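Local coordinates for protein HpcH/HpaI aldolase (Desulfitobacterium hafniense, PDB 3QZ6) that belongs to the HpcH/HpaI aldolase family, whose members are built on a TIM-barrel fold, and forms an assembly of two chains, at residues L21-Y25 / A48-F52; F92-Q98 / I146-H152; Q98-R104 / S161-V165; K111-L115 / W136-N141. All blocks are in the same frame, centred on the assembly; numbering follows the deposited sequence.

Contact 1 (L21-Y25 / A48-F52); sequences LNLVY and AAYTF
The ring of Tyr50 reaches its rim into the loop 21-25. At that edge, in the plane of the ring, lie Val24 O and the CA of Asn22. Tyr25 CB approaches obliquely and rests 3.9 Å from Tyr50 CE1. The carbonyl oxygens of Leu21 and Asn22 also stand obliquely to the ring, both 3.5 Å from Tyr50 CE2. The side chain of Leu21 crosses Tyr50 at about a right angle. Its CG and CD2 touch the phenol end, with Leu21 CG 3.3 Å from Tyr50 OH. Leu21 CG is anti to its backbone N (chi1 -169°), which carries the branch across to the hydroxyl.

The hydroxyl makes one hydrogen bond across the contact. Tyr50 OH donates to Val24 O at 2.7 Å. The donor stands above the carbonyl plane, 48° out of it, and not on a lone pair. Leu23 N also lies close to the hydroxyl, but at an angle too poor for a bond. It is bonded instead to Asp238, which also takes the N-H groups of Asn22 and Val24. Tyr50 thus holds a carbonyl of this loop while Asp238 holds its N-H groups. Beside the ring, Ala48 CB packs on Asn22 O at 3.5 Å. The amide of Asn22 turns to Asp44.

Both segments are loops that follow barrel strands, 16-21 and 40-44. Leu21 also packs on Ile29 and Tyr33 of helix 29-35, and Tyr50 on Val43 of strand 40-44. The side chain of Val24 is about 4 Å from a bound zinc ion. Tyr25 meets Tyr25 of the second subunit, and Thr51 caps the start of helix 52-65.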
loop_
_atom_site.group_PDB
_atom_site.type_symbol
_atom_site.label_atom_id
_atom_site.label_comp_id
_atom_site.label_asym_id
_atom_site.label_seq_id
_atom_site.Cartn_x
_atom_site.Cartn_y
_atom_site.Cartn_z
ATOM N N LEU A 21 -8.000 6.544 1.273
ATOM C CA LEU A 21 -6.573 6.551 0.985
ATOM C C LEU A 21 -5.856 7.395 2.044
ATOM O O LEU A 21 -6.039 8.613 2.084
ATOM C CB LEU A 21 -6.307 7.137 -0.413
ATOM C CG LEU A 21 -4.871 6.947 -0.925
ATOM C CD1 LEU A 21 -4.692 5.505 -1.405
ATOM C CD2 LEU A 21 -4.505 7.942 -2.035
ATOM N N ASN A 22 -5.051 6.755 2.899
ATOM C CA ASN A 22 -4.370 7.458 3.989
ATOM C C ASN A 22 -2.853 7.393 3.937
ATOM O O ASN A 22 -2.173 8.279 4.476
ATOM C CB ASN A 22 -4.810 6.910 5.363
ATOM C CG ASN A 22 -6.215 7.315 5.730
ATOM O OD1 ASN A 22 -7.182 6.723 5.253
ATOM N ND2 ASN A 22 -6.341 8.334 6.580
ATOM N N LEU A 23 -2.323 6.331 3.327
ATOM C CA LEU A 23 -0.883 6.104 3.314
ATOM C C LEU A 23 -0.264 6.275 1.929
ATOM O O LEU A 23 0.635 7.101 1.723
ATOM C CB LEU A 23 -0.565 4.678 3.819
ATOM C CG LEU A 23 0.900 4.222 3.688
ATOM C CD1 LEU A 23 1.669 4.617 4.934
ATOM C CD2 LEU A 23 1.027 2.691 3.452
ATOM N N VAL A 24 -0.720 5.467 0.979
ATOM C CA VAL A 24 -0.039 5.379 -0.314
ATOM C C VAL A 24 -0.163 6.694 -1.082
ATOM O O VAL A 24 -1.254 7.280 -1.138
ATOM C CB VAL A 24 -0.590 4.201 -1.147
ATOM C CG1 VAL A 24 0.154 4.093 -2.505
ATOM C CG2 VAL A 24 -0.464 2.885 -0.345
ATOM N N TYR A 25 0.948 7.187 -1.637
ATOM C CA TYR A 25 0.852 8.298 -2.602
ATOM C C TYR A 25 1.439 7.967 -3.981
ATOM O O TYR A 25 1.331 8.758 -4.914
ATOM C CB TYR A 25 1.395 9.638 -2.048
ATOM C CG TYR A 25 2.749 9.584 -1.364
ATOM C CD1 TYR A 25 2.855 9.309 -0.009
ATOM C CD2 TYR A 25 3.917 9.862 -2.067
ATOM C CE1 TYR A 25 4.099 9.275 0.627
ATOM C CE2 TYR A 25 5.164 9.836 -1.440
ATOM C CZ TYR A 25 5.243 9.544 -0.093
ATOM O OH TYR A 25 6.480 9.511 0.525
ATOM N N ALA A 48 -4.187 13.048 7.359
ATOM C CA ALA A 48 -2.922 12.620 6.758
ATOM C C ALA A 48 -2.230 13.751 6.018
ATOM O O ALA A 48 -2.750 14.862 5.948
ATOM C CB ALA A 48 -3.122 11.410 5.841
ATOM N N ALA A 49 -1.057 13.466 5.459
ATOM C CA ALA A 49 -0.159 14.537 5.039
ATOM C C ALA A 49 -0.218 14.897 3.558
ATOM O O ALA A 49 0.654 15.603 3.083
ATOM C CB ALA A 49 1.289 14.174 5.415
ATOM N N TYR A 50 -1.215 14.421 2.815
ATOM C CA TYR A 50 -1.180 14.592 1.352
ATOM C C TYR A 50 -1.009 16.050 0.918
ATOM O O TYR A 50 -1.686 16.922 1.434
ATOM C CB TYR A 50 -2.445 14.021 0.713
ATOM C CG TYR A 50 -2.481 12.519 0.768
ATOM C CD1 TYR A 50 -1.882 11.753 -0.228
ATOM C CD2 TYR A 50 -3.098 11.862 1.830
ATOM C CE1 TYR A 50 -1.908 10.373 -0.168
ATOM C CE2 TYR A 50 -3.130 10.482 1.891
ATOM C CZ TYR A 50 -2.533 9.749 0.899
ATOM O OH TYR A 50 -2.551 8.376 0.972
ATOM N N THR A 51 -0.113 16.311 -0.030
ATOM C CA THR A 51 0.015 17.664 -0.583
ATOM C C THR A 51 -0.875 17.822 -1.814
ATOM O O THR A 51 -1.358 16.834 -2.376
ATOM C CB THR A 51 1.444 17.935 -1.023
ATOM O OG1 THR A 51 1.738 17.100 -2.155
ATOM C CG2 THR A 51 2.427 17.640 0.119
ATOM N N PHE A 52 -1.095 19.052 -2.256
ATOM C CA PHE A 52 -1.916 19.220 -3.440
ATOM C C PHE A 52 -1.227 18.677 -4.701
ATOM O O PHE A 52 -1.910 18.240 -5.631
ATOM C CB PHE A 52 -2.367 20.681 -3.611
ATOM C CG PHE A 52 -3.416 21.096 -2.612
ATOM C CD1 PHE A 52 -3.730 20.260 -1.535
ATOM C CD2 PHE A 52 -4.103 22.289 -2.743
ATOM C CE1 PHE A 52 -4.693 20.615 -0.602
ATOM C CE2 PHE A 52 -5.073 22.662 -1.804
ATOM C CZ PHE A 52 -5.369 21.823 -0.740
#

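Contact 2 (F92-Q98 / I146-H152); sequences FMIPGVQ and IMAQIEH
Gln149 runs alongside the segment 92-98, and each part of it meets something different. Its CB lies 3.3 Å from Ile94 O and also touches Met93 CG. CG is anti to the backbone N (chi1 177°), and this extended course carries the amide to Pro95 and Gly96. The nitrogen end lies by these two residues in a tight and doubtful placement. OE1 faces the selenium of Met93 and is hydrogen-bonded to Arg72.

The backbones pair as neighbouring parallel strands of the barrel, with axes at 29°. Met147 N bonds to Phe92 O, Ile94 N to Met147 O and Gln149 N to Ile94 O. Further along, Val97 N donates to Gln149 O at 3.0 Å. Met93 and Met147, both selenomethionines, lie side by side on one face of the sheet. Phe92 and Ile146 do so on the other, where Ala148 meets Val97.

At the far end, the amide of Gln98 stacks on the ring of His152, their planes 8° apart. Gln98 CD sits 3.5 Å above the ring plane, over its centre. Gly96 CA lies at the ring edge.

Water 1 ties the loops together. It donates to Val97 O at 2.8 Å, accepts from Glu151 N at 2.7 Å and bonds to His152 ND1. A largely apolar strand pair thus passes into a polar end, where backbone bonds, a stacked amide and a bridging water fix both loops.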
loop_
_atom_site.group_PDB
_atom_site.type_symbol
_atom_site.label_atom_id
_atom_site.label_comp_id
_atom_site.label_asym_id
_atom_site.label_seq_id
_atom_site.Cartn_x
_atom_site.Cartn_y
_atom_site.Cartn_z
ATOM N N PHE A 92 -15.892 16.397 -2.670
ATOM C CA PHE A 92 -15.444 16.388 -1.286
ATOM C C PHE A 92 -16.304 15.573 -0.346
ATOM O O PHE A 92 -17.510 15.439 -0.533
ATOM C CB PHE A 92 -15.431 17.826 -0.763
ATOM C CG PHE A 92 -14.604 18.746 -1.588
ATOM C CD1 PHE A 92 -13.219 18.671 -1.544
ATOM C CD2 PHE A 92 -15.206 19.672 -2.426
ATOM C CE1 PHE A 92 -12.444 19.512 -2.330
ATOM C CE2 PHE A 92 -14.446 20.514 -3.210
ATOM C CZ PHE A 92 -13.062 20.443 -3.160
HETATM N N MSE A 93 -15.661 15.050 0.688
HETATM C CA MSE A 93 -16.378 14.659 1.884
HETATM C C MSE A 93 -16.040 15.717 2.923
HETATM O O MSE A 93 -14.869 15.908 3.264
HETATM C CB MSE A 93 -15.940 13.279 2.363
HETATM C CG MSE A 93 -16.631 12.838 3.654
HETATM SE SE MSE A 93 -16.262 10.951 4.094
HETATM C CE MSE A 93 -14.385 11.118 4.455
ATOM N N ILE A 94 -17.058 16.433 3.389
ATOM C CA ILE A 94 -16.871 17.485 4.378
ATOM C C ILE A 94 -17.070 16.885 5.769
ATOM O O ILE A 94 -18.148 16.380 6.081
ATOM C CB ILE A 94 -17.900 18.628 4.176
ATOM C CG1 ILE A 94 -17.880 19.120 2.720
ATOM C CG2 ILE A 94 -17.617 19.778 5.139
ATOM C CD1 ILE A 94 -16.504 19.643 2.289
ATOM N N PRO A 95 -16.037 16.940 6.617
ATOM C CA PRO A 95 -16.112 16.220 7.899
ATOM C C PRO A 95 -16.859 16.997 8.977
ATOM O O PRO A 95 -16.872 18.224 8.935
ATOM C CB PRO A 95 -14.638 16.079 8.297
ATOM C CG PRO A 95 -13.987 17.317 7.703
ATOM C CD PRO A 95 -14.709 17.549 6.388
ATOM N N GLY A 96 -17.466 16.281 9.924
ATOM C CA GLY A 96 -18.103 16.889 11.077
ATOM C C GLY A 96 -19.064 18.013 10.732
ATOM O O GLY A 96 -19.008 19.079 11.329
ATOM N N VAL A 97 -19.959 17.783 9.778
ATOM C CA VAL A 97 -20.875 18.844 9.382
ATOM C C VAL A 97 -21.917 19.036 10.469
ATOM O O VAL A 97 -22.584 18.083 10.856
ATOM C CB VAL A 97 -21.588 18.518 8.076
ATOM C CG1 VAL A 97 -22.601 19.618 7.761
ATOM C CG2 VAL A 97 -20.571 18.378 6.952
ATOM N N GLN A 98 -22.061 20.261 10.955
ATOM C CA GLN A 98 -22.978 20.517 12.059
ATOM C C GLN A 98 -24.073 21.545 11.776
ATOM O O GLN A 98 -24.906 21.800 12.642
ATOM C CB GLN A 98 -22.198 20.958 13.296
ATOM C CG GLN A 98 -21.298 19.896 13.873
ATOM C CD GLN A 98 -20.912 20.210 15.300
ATOM O OE1 GLN A 98 -21.755 20.185 16.201
ATOM N NE2 GLN A 98 -19.640 20.524 15.515
ATOM N N ILE A 146 -20.734 16.875 -3.684
ATOM C CA ILE A 146 -20.572 17.355 -2.314
ATOM C C ILE A 146 -21.229 16.389 -1.347
ATOM O O ILE A 146 -22.427 16.131 -1.448
ATOM C CB ILE A 146 -21.239 18.732 -2.101
ATOM C CG1 ILE A 146 -20.676 19.778 -3.067
ATOM C CG2 ILE A 146 -21.065 19.184 -0.650
ATOM C CD1 ILE A 146 -19.180 19.854 -3.065
HETATM N N MSE A 147 -20.465 15.866 -0.393
HETATM C CA MSE A 147 -21.030 14.902 0.544
HETATM C C MSE A 147 -20.803 15.340 1.981
HETATM O O MSE A 147 -19.678 15.666 2.359
HETATM C CB MSE A 147 -20.430 13.514 0.301
HETATM C CG MSE A 147 -20.927 12.455 1.274
HETATM SE SE MSE A 147 -20.545 10.638 0.656
HETATM C CE MSE A 147 -18.600 10.686 0.834
ATOM N N ALA A 148 -21.872 15.363 2.777
ATOM C CA ALA A 148 -21.757 15.753 4.184
ATOM C C ALA A 148 -21.464 14.542 5.064
ATOM O O ALA A 148 -22.148 13.528 4.988
ATOM C CB ALA A 148 -23.031 16.458 4.658
ATOM N N GLN A 149 -20.434 14.642 5.891
ATOM C CA GLN A 149 -20.168 13.584 6.847
ATOM C C GLN A 149 -20.681 13.983 8.226
ATOM O O GLN A 149 -20.342 15.042 8.737
ATOM C CB GLN A 149 -18.678 13.243 6.912
ATOM C CG GLN A 149 -18.391 12.187 7.967
ATOM C CD GLN A 149 -16.945 12.195 8.429
ATOM O OE1 GLN A 149 -16.175 11.297 8.096
ATOM N NE2 GLN A 149 -16.575 13.211 9.210
ATOM N N ILE A 150 -21.508 13.123 8.814
ATOM C CA ILE A 150 -22.167 13.411 10.082
ATOM C C ILE A 150 -21.465 12.696 11.227
ATOM O O ILE A 150 -21.297 11.476 11.192
ATOM C CB ILE A 150 -23.634 12.928 10.046
ATOM C CG1 ILE A 150 -24.402 13.593 8.890
ATOM C CG2 ILE A 150 -24.309 13.169 11.383
ATOM C CD1 ILE A 150 -24.433 15.134 8.929
ATOM N N GLU A 151 -21.057 13.447 12.242
ATOM C CA GLU A 151 -20.305 12.875 13.357
ATOM C C GLU A 151 -20.783 13.352 14.727
ATOM O O GLU A 151 -20.168 13.026 15.737
ATOM C CB GLU A 151 -18.822 13.250 13.240
ATOM C CG GLU A 151 -18.165 12.889 11.939
ATOM C CD GLU A 151 -16.662 13.143 11.977
ATOM O OE1 GLU A 151 -16.255 14.300 12.258
ATOM O OE2 GLU A 151 -15.891 12.180 11.744
ATOM N N HIS A 152 -21.855 14.137 14.766
ATOM C CA HIS A 152 -22.306 14.735 16.023
ATOM C C HIS A 152 -23.786 14.476 16.240
ATOM O O HIS A 152 -24.577 14.523 15.300
ATOM C CB HIS A 152 -22.060 16.252 16.037
ATOM C CG HIS A 152 -20.619 16.641 15.912
ATOM N ND1 HIS A 152 -19.988 16.773 14.695
ATOM C CD2 HIS A 152 -19.692 16.945 16.852
ATOM C CE1 HIS A 152 -18.729 17.129 14.889
ATOM N NE2 HIS A 152 -18.524 17.241 16.188
HETATM O O HOH W 1 -21.406 16.105 12.397
#

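Contact 3 (Q98-R104 / S161-V165); sequences QSAETMR and SILAV
Ile162 and Val165 face the start of helix 100-110 and have the most surface buried here. Ile162 lays its outer branch along the backbone that leads into the helix. Its CG1 is 3.7 Å from Ser99 C, and its CD1 is 3.7 Å from Gln98 C. The other branch, CG2, is anti to the backbone N and meets Met103 CG at 3.9 Å, the two side chains crossing at a slant.

Val165 points toward the helix, and its two methyls divide the work. CG2 touches Ala100 CB and Ala100 O, each at 3.6 Å. CG1 lies against Met103 CB and Arg104 CG. The arrangement joins two helical elements on the outside of the TIM barrel: helix 100-110, which follows strand 91-94, and helix 159-163, the second short helix after strand 145-150, beyond helix 153-157.

Ala100 is the third main partner. Its CB also packs on Ser161 O, while its N-H donates to water 2 at 2.8 Å. That water also bonds to Ser161 OG, 3.0 Å away, so it bridges the first turn of one helix to the other. Ser99 is the N-cap, and its OG takes a weak bond from Thr102 N. Arg104 turns its guanidinium to Glu101 in a weak salt bridge within the helix.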
loop_
_atom_site.group_PDB
_atom_site.type_symbol
_atom_site.label_atom_id
_atom_site.label_comp_id
_atom_site.label_asym_id
_atom_site.label_seq_id
_atom_site.Cartn_x
_atom_site.Cartn_y
_atom_site.Cartn_z
ATOM N N GLN A 98 -22.061 20.261 10.955
ATOM C CA GLN A 98 -22.978 20.517 12.059
ATOM C C GLN A 98 -24.073 21.545 11.776
ATOM O O GLN A 98 -24.906 21.800 12.642
ATOM C CB GLN A 98 -22.198 20.958 13.296
ATOM C CG GLN A 98 -21.298 19.896 13.873
ATOM C CD GLN A 98 -20.912 20.210 15.300
ATOM O OE1 GLN A 98 -21.755 20.185 16.201
ATOM N NE2 GLN A 98 -19.640 20.524 15.515
ATOM N N SER A 99 -24.079 22.148 10.592
ATOM C CA SER A 99 -25.092 23.171 10.309
ATOM C C SER A 99 -25.282 23.386 8.823
ATOM O O SER A 99 -24.410 23.046 8.022
ATOM C CB SER A 99 -24.662 24.503 10.916
ATOM O OG SER A 99 -23.488 24.954 10.262
ATOM N N ALA A 100 -26.417 23.970 8.460
ATOM C CA ALA A 100 -26.685 24.318 7.074
ATOM C C ALA A 100 -25.608 25.269 6.568
ATOM O O ALA A 100 -25.216 25.207 5.406
ATOM C CB ALA A 100 -28.070 24.962 6.932
ATOM N N GLU A 101 -25.118 26.139 7.448
ATOM C CA GLU A 101 -24.187 27.175 7.019
ATOM C C GLU A 101 -22.909 26.577 6.416
ATOM O O GLU A 101 -22.396 27.073 5.417
ATOM C CB GLU A 101 -23.858 28.133 8.162
ATOM C CG GLU A 101 -22.878 29.237 7.761
ATOM C CD GLU A 101 -23.300 29.982 6.490
ATOM O OE1 GLU A 101 -24.505 30.306 6.352
ATOM O OE2 GLU A 101 -22.422 30.238 5.629
ATOM N N THR A 102 -22.401 25.509 7.021
ATOM C CA THR A 102 -21.202 24.855 6.503
ATOM C C THR A 102 -21.437 24.361 5.079
ATOM O O THR A 102 -20.572 24.484 4.217
ATOM C CB THR A 102 -20.789 23.682 7.399
ATOM O OG1 THR A 102 -20.431 24.186 8.692
ATOM C CG2 THR A 102 -19.604 22.934 6.803
HETATM N N MSE A 103 -22.614 23.793 4.840
HETATM C CA MSE A 103 -22.967 23.321 3.508
HETATM C C MSE A 103 -23.160 24.479 2.533
HETATM O O MSE A 103 -22.737 24.400 1.373
HETATM C CB MSE A 103 -24.229 22.462 3.559
HETATM C CG MSE A 103 -24.042 21.124 4.248
HETATM SE SE MSE A 103 -22.643 20.031 3.393
HETATM C CE MSE A 103 -21.217 20.483 4.492
ATOM N N ARG A 104 -23.801 25.554 2.985
ATOM C CA ARG A 104 -23.978 26.706 2.103
ATOM C C ARG A 104 -22.625 27.241 1.652
ATOM O O ARG A 104 -22.437 27.572 0.482
ATOM C CB ARG A 104 -24.809 27.807 2.767
ATOM C CG ARG A 104 -26.307 27.485 2.805
ATOM C CD ARG A 104 -27.144 28.711 3.159
ATOM N NE ARG A 104 -27.039 29.046 4.575
ATOM C CZ ARG A 104 -27.858 28.580 5.511
ATOM N NH1 ARG A 104 -27.685 28.932 6.780
ATOM N NH2 ARG A 104 -28.846 27.754 5.178
ATOM N N SER A 161 -32.270 20.318 8.224
ATOM C CA SER A 161 -31.726 21.616 7.861
ATOM C C SER A 161 -30.402 21.456 7.100
ATOM O O SER A 161 -30.140 22.137 6.110
ATOM C CB SER A 161 -31.511 22.450 9.124
ATOM O OG SER A 161 -30.996 23.726 8.809
ATOM N N ILE A 162 -29.564 20.545 7.556
ATOM C CA ILE A 162 -28.283 20.351 6.887
ATOM C C ILE A 162 -28.474 19.817 5.469
ATOM O O ILE A 162 -27.884 20.334 4.521
ATOM C CB ILE A 162 -27.362 19.436 7.705
ATOM C CG1 ILE A 162 -26.999 20.129 9.022
ATOM C CG2 ILE A 162 -26.108 19.065 6.890
ATOM C CD1 ILE A 162 -26.329 19.245 10.055
ATOM N N LEU A 163 -29.321 18.803 5.321
ATOM C CA LEU A 163 -29.495 18.138 4.027
ATOM C C LEU A 163 -30.403 18.873 3.038
ATOM O O LEU A 163 -30.465 18.502 1.869
ATOM C CB LEU A 163 -29.980 16.698 4.217
ATOM C CG LEU A 163 -29.062 15.817 5.066
ATOM C CD1 LEU A 163 -29.558 14.373 5.074
ATOM C CD2 LEU A 163 -27.636 15.888 4.547
ATOM N N ALA A 164 -31.104 19.909 3.496
ATOM C CA ALA A 164 -31.981 20.676 2.614
ATOM C C ALA A 164 -31.220 21.722 1.799
ATOM O O ALA A 164 -31.762 22.304 0.865
ATOM C CB ALA A 164 -33.113 21.353 3.417
ATOM N N VAL A 165 -29.964 21.971 2.157
ATOM C CA VAL A 165 -29.164 22.947 1.429
ATOM C C VAL A 165 -28.997 22.500 -0.019
ATOM O O VAL A 165 -28.623 21.361 -0.285
ATOM C CB VAL A 165 -27.782 23.169 2.089
ATOM C CG1 VAL A 165 -26.909 24.033 1.210
ATOM C CG2 VAL A 165 -27.953 23.821 3.481
HETATM O O HOH W 2 -28.454 24.052 10.382
#

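Contact 4 (K111-L115 / W136-N141); sequences KYPPL and WVQERN
Asn141 and Tyr112 clasp each other through the amide of one and the backbone of the other. Tyr112 N donates to Asn141 OD1 at 2.8 Å, in the carbonyl plane and on a lone pair. Asn141 ND2 returns a bond of 2.9 Å to Tyr112 O, which lies close to the amide plane. Both ends of the amide are thus used by one residue, and this fixes its rotation. The chi1 of Asn141, -92°, is off the staggered values, in the setting that presents both amide atoms to Tyr112.

The ring of Tyr112 has its CG anti to the carbonyl carbon (chi1 -67°), which swings it over the helix. Val137 CG1 lies over one face, 3.8 Å above the ring plane and offset toward the rim, as a CH-pi contact. Arg140 CG comes to the ring edge. The ring of Trp136 meets it rim to rim, and Trp136 CZ3 is 3.5 Å from Tyr112 OH. The guanidinium of Arg140 in turn has Trp136 CZ2 over one of its faces.

The bend of Lys111 at chi2 folds its chain back, with CE 3.3 Å from Asn141 O. The bend at chi4 (88°) then sets NZ, which makes only a weak bond to that oxygen. Water 4 bridges the same two atoms. Water 3 lies by them too, its proton possibly shared. Leu115 packs its CB, CG and CD1 against the amide nitrogen of Asn141.

The loop after helix 100-110 is so joined to the last turn of helix 133-141. The lysine ammonium beside a carbonyl would probably suit the C-terminal part of this helix.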
loop_
_atom_site.group_PDB
_atom_site.type_symbol
_atom_site.label_atom_id
_atom_site.label_comp_id
_atom_site.label_asym_id
_atom_site.label_seq_id
_atom_site.Cartn_x
_atom_site.Cartn_y
_atom_site.Cartn_z
ATOM N N LYS A 111 -19.294 25.854 -6.589
ATOM C CA LYS A 111 -20.115 26.004 -7.793
ATOM C C LYS A 111 -19.816 27.309 -8.516
ATOM O O LYS A 111 -19.656 28.352 -7.882
ATOM C CB LYS A 111 -21.611 25.980 -7.435
ATOM C CG LYS A 111 -22.113 24.669 -6.886
ATOM C CD LYS A 111 -22.092 23.583 -7.940
ATOM C CE LYS A 111 -22.301 22.209 -7.322
ATOM N NZ LYS A 111 -23.724 21.845 -7.214
ATOM N N TYR A 112 -19.759 27.249 -9.842
ATOM C CA TYR A 112 -19.630 28.443 -10.666
ATOM C C TYR A 112 -20.915 29.259 -10.607
ATOM O O TYR A 112 -21.982 28.713 -10.339
ATOM C CB TYR A 112 -19.391 28.053 -12.126
ATOM C CG TYR A 112 -18.066 27.382 -12.385
ATOM C CD1 TYR A 112 -16.870 28.023 -12.072
ATOM C CD2 TYR A 112 -18.005 26.119 -12.964
ATOM C CE1 TYR A 112 -15.644 27.418 -12.322
ATOM C CE2 TYR A 112 -16.775 25.503 -13.221
ATOM C CZ TYR A 112 -15.607 26.158 -12.894
ATOM O OH TYR A 112 -14.386 25.562 -13.150
ATOM N N PRO A 113 -20.829 30.569 -10.884
ATOM C CA PRO A 113 -22.081 31.337 -10.949
ATOM C C PRO A 113 -23.062 30.692 -11.938
ATOM O O PRO A 113 -22.615 30.105 -12.921
ATOM C CB PRO A 113 -21.618 32.701 -11.471
ATOM C CG PRO A 113 -20.189 32.816 -10.959
ATOM C CD PRO A 113 -19.641 31.411 -11.098
ATOM N N PRO A 114 -24.380 30.809 -11.695
ATOM C CA PRO A 114 -25.014 31.542 -10.592
ATOM C C PRO A 114 -25.238 30.698 -9.331
ATOM O O PRO A 114 -25.804 31.196 -8.360
ATOM C CB PRO A 114 -26.369 31.939 -11.190
ATOM C CG PRO A 114 -26.701 30.801 -12.086
ATOM C CD PRO A 114 -25.379 30.297 -12.650
ATOM N N LEU A 115 -24.804 29.444 -9.338
ATOM C CA LEU A 115 -25.038 28.572 -8.191
ATOM C C LEU A 115 -24.036 28.803 -7.057
ATOM O O LEU A 115 -24.254 28.358 -5.930
ATOM C CB LEU A 115 -25.038 27.105 -8.617
ATOM C CG LEU A 115 -26.153 26.681 -9.582
ATOM C CD1 LEU A 115 -26.057 25.180 -9.915
ATOM C CD2 LEU A 115 -27.532 27.020 -9.006
ATOM N N TRP A 136 -20.040 24.898 -20.681
ATOM C CA TRP A 136 -19.183 24.059 -19.851
ATOM C C TRP A 136 -19.356 24.322 -18.356
ATOM O O TRP A 136 -19.434 23.387 -17.577
ATOM C CB TRP A 136 -17.723 24.219 -20.265
ATOM C CG TRP A 136 -16.791 23.251 -19.594
ATOM C CD1 TRP A 136 -16.440 22.000 -20.034
ATOM C CD2 TRP A 136 -16.090 23.455 -18.362
ATOM N NE1 TRP A 136 -15.553 21.422 -19.151
ATOM C CE2 TRP A 136 -15.324 22.293 -18.118
ATOM C CE3 TRP A 136 -16.027 24.511 -17.448
ATOM C CZ2 TRP A 136 -14.517 22.155 -16.993
ATOM C CZ3 TRP A 136 -15.221 24.373 -16.329
ATOM C CH2 TRP A 136 -14.478 23.202 -16.113
ATOM N N VAL A 137 -19.435 25.585 -17.947
ATOM C CA VAL A 137 -19.609 25.867 -16.520
ATOM C C VAL A 137 -20.938 25.317 -15.990
ATOM O O VAL A 137 -21.011 24.861 -14.851
ATOM C CB VAL A 137 -19.467 27.370 -16.174
ATOM C CG1 VAL A 137 -18.021 27.827 -16.372
ATOM C CG2 VAL A 137 -20.444 28.220 -17.000
ATOM N N GLN A 138 -21.978 25.340 -16.821
ATOM C CA GLN A 138 -23.281 24.824 -16.406
ATOM C C GLN A 138 -23.235 23.325 -16.244
ATOM O O GLN A 138 -23.748 22.782 -15.263
ATOM C CB GLN A 138 -24.371 25.160 -17.427
ATOM C CG GLN A 138 -24.838 26.586 -17.413
ATOM C CD GLN A 138 -26.051 26.789 -18.314
ATOM O OE1 GLN A 138 -25.923 27.211 -19.465
ATOM N NE2 GLN A 138 -27.236 26.472 -17.793
ATOM N N GLU A 139 -22.643 22.649 -17.223
ATOM C CA GLU A 139 -22.509 21.199 -17.151
ATOM C C GLU A 139 -21.619 20.766 -15.988
ATOM O O GLU A 139 -21.930 19.806 -15.294
ATOM C CB GLU A 139 -21.979 20.630 -18.464
ATOM C CG GLU A 139 -22.900 20.898 -19.642
ATOM C CD GLU A 139 -22.478 20.151 -20.890
ATOM O OE1 GLU A 139 -21.696 19.182 -20.762
ATOM O OE2 GLU A 139 -22.929 20.531 -21.993
ATOM N N ARG A 140 -20.509 21.462 -15.774
ATOM C CA ARG A 140 -19.616 21.079 -14.683
ATOM C C ARG A 140 -20.311 21.240 -13.323
ATOM O O ARG A 140 -20.153 20.403 -12.435
ATOM C CB ARG A 140 -18.301 21.866 -14.739
ATOM C CG ARG A 140 -17.303 21.480 -13.650
ATOM C CD ARG A 140 -17.112 19.964 -13.575
ATOM N NE ARG A 140 -16.721 19.396 -14.864
ATOM C CZ ARG A 140 -15.469 19.186 -15.258
ATOM N NH1 ARG A 140 -14.446 19.494 -14.463
ATOM N NH2 ARG A 140 -15.239 18.663 -16.454
ATOM N N ASN A 141 -21.088 22.308 -13.154
ATOM C CA ASN A 141 -21.807 22.502 -11.891
ATOM C C ASN A 141 -22.676 21.292 -11.547
ATOM O O ASN A 141 -22.871 20.976 -10.377
ATOM C CB ASN A 141 -22.682 23.764 -11.940
ATOM C CG ASN A 141 -21.966 25.008 -11.423
ATOM O OD1 ASN A 141 -20.805 24.957 -10.997
ATOM N ND2 ASN A 141 -22.663 26.141 -11.466
HETATM O O HOH W 3 -23.470 19.070 -8.573
HETATM O O HOH W 4 -25.830 21.694 -9.334
#

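All four contacts lie in one TIM barrel. Contact 1 comes first along the chain and joins two loops after the strands 16-21 and 40-44. Contact 2 pairs neighbouring strands 91-94 and 145-150. Contact 3 lies on the outside of that pair, with centres 10 Å apart. The two share Gln98, and Met103 packs on Val97, Ile94 and Ala148. Their segments alternate along the chain. Contact 4 is nested inside the loops closed by both, about 22 Å from contact 2 between centres. Contacts 1 and 4 touch none of the others; contact 1 lies about 19 Å from contact 2 between centres. Contacts 2 and 3 thus bind one sector of sheet and helices, while contact 4 joins a loop to helix 133-141.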